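Local coordinates for protein dTDP-4-amino-4,6-dideoxyglucose formyltransferase (Shewanella sp. FDAARGOS_354, PDB 6V2T) that probably transfers a formyl group from a folate cofactor to the sugar amine of dTDP-4-amino-4,6-dideoxyglucose, a step linked to O-antigen synthesis, at residues I77-E82 with I103-L108. Sequence-based numbering, arbitrary orientation.
Sequences INVKSE and IFPSEL. With FOL (folic acid), chain H.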
loop_
_atom_site.group_PDB
_atom_site.type_symbol
_atom_site.label_atom_id
_atom_site.label_comp_id
_atom_site.label_asym_id
_atom_site.label_seq_id
_atom_site.Cartn_x
_atom_site.Cartn_y
_atom_site.Cartn_z
ATOM N N ILE B 77 -2.937 26.965 23.791
ATOM C CA ILE B 77 -3.870 28.124 23.915
ATOM C C ILE B 77 -5.257 27.632 23.514
ATOM O O ILE B 77 -5.317 26.701 22.685
ATOM C CB ILE B 77 -3.410 29.336 23.083
ATOM C CG1 ILE B 77 -3.975 30.646 23.638
ATOM C CG2 ILE B 77 -3.730 29.151 21.604
ATOM C CD1 ILE B 77 -3.189 31.878 23.227
ATOM N N ASN B 78 -6.293 28.226 24.104
ATOM C CA ASN B 78 -7.717 27.871 23.893
ATOM C C ASN B 78 -8.487 29.073 23.347
ATOM O O ASN B 78 -9.019 29.880 24.117
ATOM C CB ASN B 78 -8.368 27.372 25.181
ATOM C CG ASN B 78 -9.770 26.862 24.941
ATOM O OD1 ASN B 78 -10.290 26.920 23.827
ATOM N ND2 ASN B 78 -10.380 26.338 25.986
ATOM N N VAL B 79 -8.647 29.104 22.039
ATOM C CA VAL B 79 -9.272 30.213 21.279
ATOM C C VAL B 79 -10.781 30.287 21.573
ATOM O O VAL B 79 -11.416 31.286 21.161
ATOM C CB VAL B 79 -8.928 29.970 19.798
ATOM C CG1 VAL B 79 -9.946 30.549 18.861
ATOM C CG2 VAL B 79 -7.518 30.461 19.496
ATOM N N LYS B 80 -11.346 29.305 22.280
ATOM C CA LYS B 80 -12.755 29.351 22.758
ATOM C C LYS B 80 -12.810 29.787 24.230
ATOM O O LYS B 80 -13.919 29.883 24.751
ATOM C CB LYS B 80 -13.424 27.991 22.559
ATOM C CG LYS B 80 -13.340 27.452 21.139
ATOM C CD LYS B 80 -14.465 26.507 20.781
ATOM C CE LYS B 80 -14.297 25.904 19.403
ATOM N NZ LYS B 80 -14.910 24.558 19.320
ATOM N N SER B 81 -11.668 30.046 24.878
ATOM C CA SER B 81 -11.598 30.619 26.254
ATOM C C SER B 81 -11.739 32.150 26.202
ATOM O O SER B 81 -10.838 32.801 25.642
ATOM C CB SER B 81 -10.319 30.233 26.953
ATOM O OG SER B 81 -10.037 31.155 28.003
ATOM N N GLU B 82 -12.809 32.703 26.783
ATOM C CA GLU B 82 -13.012 34.166 26.996
ATOM C C GLU B 82 -11.692 34.829 27.411
ATOM O O GLU B 82 -11.343 35.890 26.845
ATOM C CB GLU B 82 -14.041 34.408 28.102
ATOM C CG GLU B 82 -14.824 35.694 27.930
ATOM C CD GLU B 82 -16.056 35.564 27.049
ATOM O OE1 GLU B 82 -16.636 34.454 27.009
ATOM O OE2 GLU B 82 -16.437 36.570 26.402
ATOM N N ILE B 103 -11.593 26.378 15.560
ATOM C CA ILE B 103 -12.312 27.477 14.871
ATOM C C ILE B 103 -12.159 28.747 15.712
ATOM O O ILE B 103 -12.432 28.684 16.926
ATOM C CB ILE B 103 -13.787 27.115 14.633
ATOM C CG1 ILE B 103 -13.913 25.868 13.752
ATOM C CG2 ILE B 103 -14.507 28.321 14.033
ATOM C CD1 ILE B 103 -15.185 25.061 13.970
ATOM N N PHE B 104 -11.732 29.859 15.102
ATOM C CA PHE B 104 -11.633 31.163 15.810
ATOM C C PHE B 104 -13.036 31.715 15.996
ATOM O O PHE B 104 -13.802 31.762 15.043
ATOM C CB PHE B 104 -10.752 32.170 15.066
ATOM C CG PHE B 104 -9.270 31.910 15.145
ATOM C CD1 PHE B 104 -8.770 30.640 15.382
ATOM C CD2 PHE B 104 -8.368 32.956 14.975
ATOM C CE1 PHE B 104 -7.403 30.415 15.427
ATOM C CE2 PHE B 104 -7.000 32.719 14.998
ATOM C CZ PHE B 104 -6.526 31.455 15.229
ATOM N N PRO B 105 -13.425 32.146 17.216
ATOM C CA PRO B 105 -14.711 32.791 17.410
ATOM C C PRO B 105 -14.749 34.182 16.765
ATOM O O PRO B 105 -13.699 34.812 16.583
ATOM C CB PRO B 105 -14.806 32.925 18.933
ATOM C CG PRO B 105 -13.368 33.074 19.361
ATOM C CD PRO B 105 -12.619 32.136 18.444
ATOM N N SER B 106 -15.957 34.641 16.460
ATOM C CA SER B 106 -16.252 35.994 15.931
ATOM C C SER B 106 -15.545 37.072 16.770
ATOM O O SER B 106 -15.043 38.008 16.166
ATOM C CB SER B 106 -17.739 36.199 15.861
ATOM O OG SER B 106 -18.285 36.178 17.158
ATOM N N GLU B 107 -15.426 36.913 18.101
ATOM C CA GLU B 107 -14.778 37.892 19.015
ATOM C C GLU B 107 -13.269 37.984 18.762
ATOM O O GLU B 107 -12.688 39.042 19.109
ATOM C CB GLU B 107 -15.006 37.529 20.488
ATOM C CG GLU B 107 -16.435 37.743 20.963
ATOM C CD GLU B 107 -17.416 36.629 20.637
ATOM O OE1 GLU B 107 -16.984 35.587 20.077
ATOM O OE2 GLU B 107 -18.624 36.808 20.929
ATOM N N LEU B 108 -12.628 36.940 18.221
ATOM C CA LEU B 108 -11.195 37.008 17.846
ATOM C C LEU B 108 -11.059 37.627 16.444
ATOM O O LEU B 108 -10.341 38.611 16.312
ATOM C CB LEU B 108 -10.600 35.603 17.871
ATOM C CG LEU B 108 -9.223 35.447 18.502
ATOM C CD1 LEU B 108 -8.630 34.099 18.157
ATOM C CD2 LEU B 108 -8.272 36.572 18.131
HETATM N N1 FOL H . -11.379 29.949 12.210
HETATM C C2 FOL H . -12.187 30.790 11.544
HETATM N NA2 FOL H . -13.089 31.503 12.210
HETATM N N3 FOL H . -12.070 30.961 10.192
HETATM C C4 FOL H . -11.180 30.235 9.497
HETATM O O4 FOL H . -11.147 30.460 8.259
HETATM C C4A FOL H . -10.335 29.358 10.171
HETATM N N5 FOL H . -9.447 28.584 9.546
HETATM C C6 FOL H . -8.833 27.403 10.164
HETATM C C7 FOL H . -8.590 27.735 11.648
HETATM N N8 FOL H . -9.701 28.402 12.271
HETATM C C8A FOL H . -10.470 29.239 11.558
HETATM C C9 FOL H . -9.564 26.062 9.785
HETATM N N10 FOL H . -9.532 25.065 10.858
HETATM C C11 FOL H . -12.641 22.503 12.079
HETATM C C12 FOL H . -11.410 22.535 12.737
HETATM C C13 FOL H . -10.386 23.384 12.304
HETATM C C14 FOL H . -10.562 24.235 11.232
HETATM C C15 FOL H . -11.798 24.222 10.595
HETATM C C16 FOL H . -12.824 23.369 11.009
HETATM C C FOL H . -13.756 21.607 12.563
HETATM O O FOL H . -13.678 21.232 13.712
HETATM N N FOL H . -14.829 21.295 11.831
#
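Val-79 and Phe-104 bring the two backbones closest (CA atoms 6.0 Å apart), and no hydrogen bond crosses between segments 77-82 and 103-108. Within 77-82, Asn-78 to Ser-81 form a type I beta turn, closed by Ser-81 N to Asn-78 O at 2.8 Å. Segment 103-108 is loop as far as Pro-105, N-cap of helix 106-109, as Ser-81 is of helix 82-91. In the turn Asn-78 OD1 accepts from Lys-80 N at 3.0 Å, an Asx turn with the donor 47° out of the carbonyl plane. Gln-102 grips the same turn, bonding Asn-78 OD1 and Val-79 N.

Val-79 carries the packing. Val-79 CG1, anti to the backbone N (chi1 153°), reaches Phe-104 CD1 at 3.7 Å, meeting the ring obliquely, and Leu-108 CD1 at 3.9 Å. Val-79 CG2 lies 4.0 Å from Leu-108 CD1, and the two side chains cross at about a right angle. The Pro-105 ring lies against the Val-79 carbonyl, whose oxygen is buried without a hydrogen-bonding partner.

On the far side from the valine, the backbone of Phe-104 meets the folate: Phe-104 O accepts from NA2 of folic acid at 2.9 Å (N-H...O 159°), while Ile-103 CG1 lies 3.9 Å from ligand C16. Helix 82-91 also touches Pro-105 and Leu-108. The contact joins the turn after edge strand 75-77 to the loop after strand 94-98 that lines the folate pocket in the Rossmann-like formyltransferase fold.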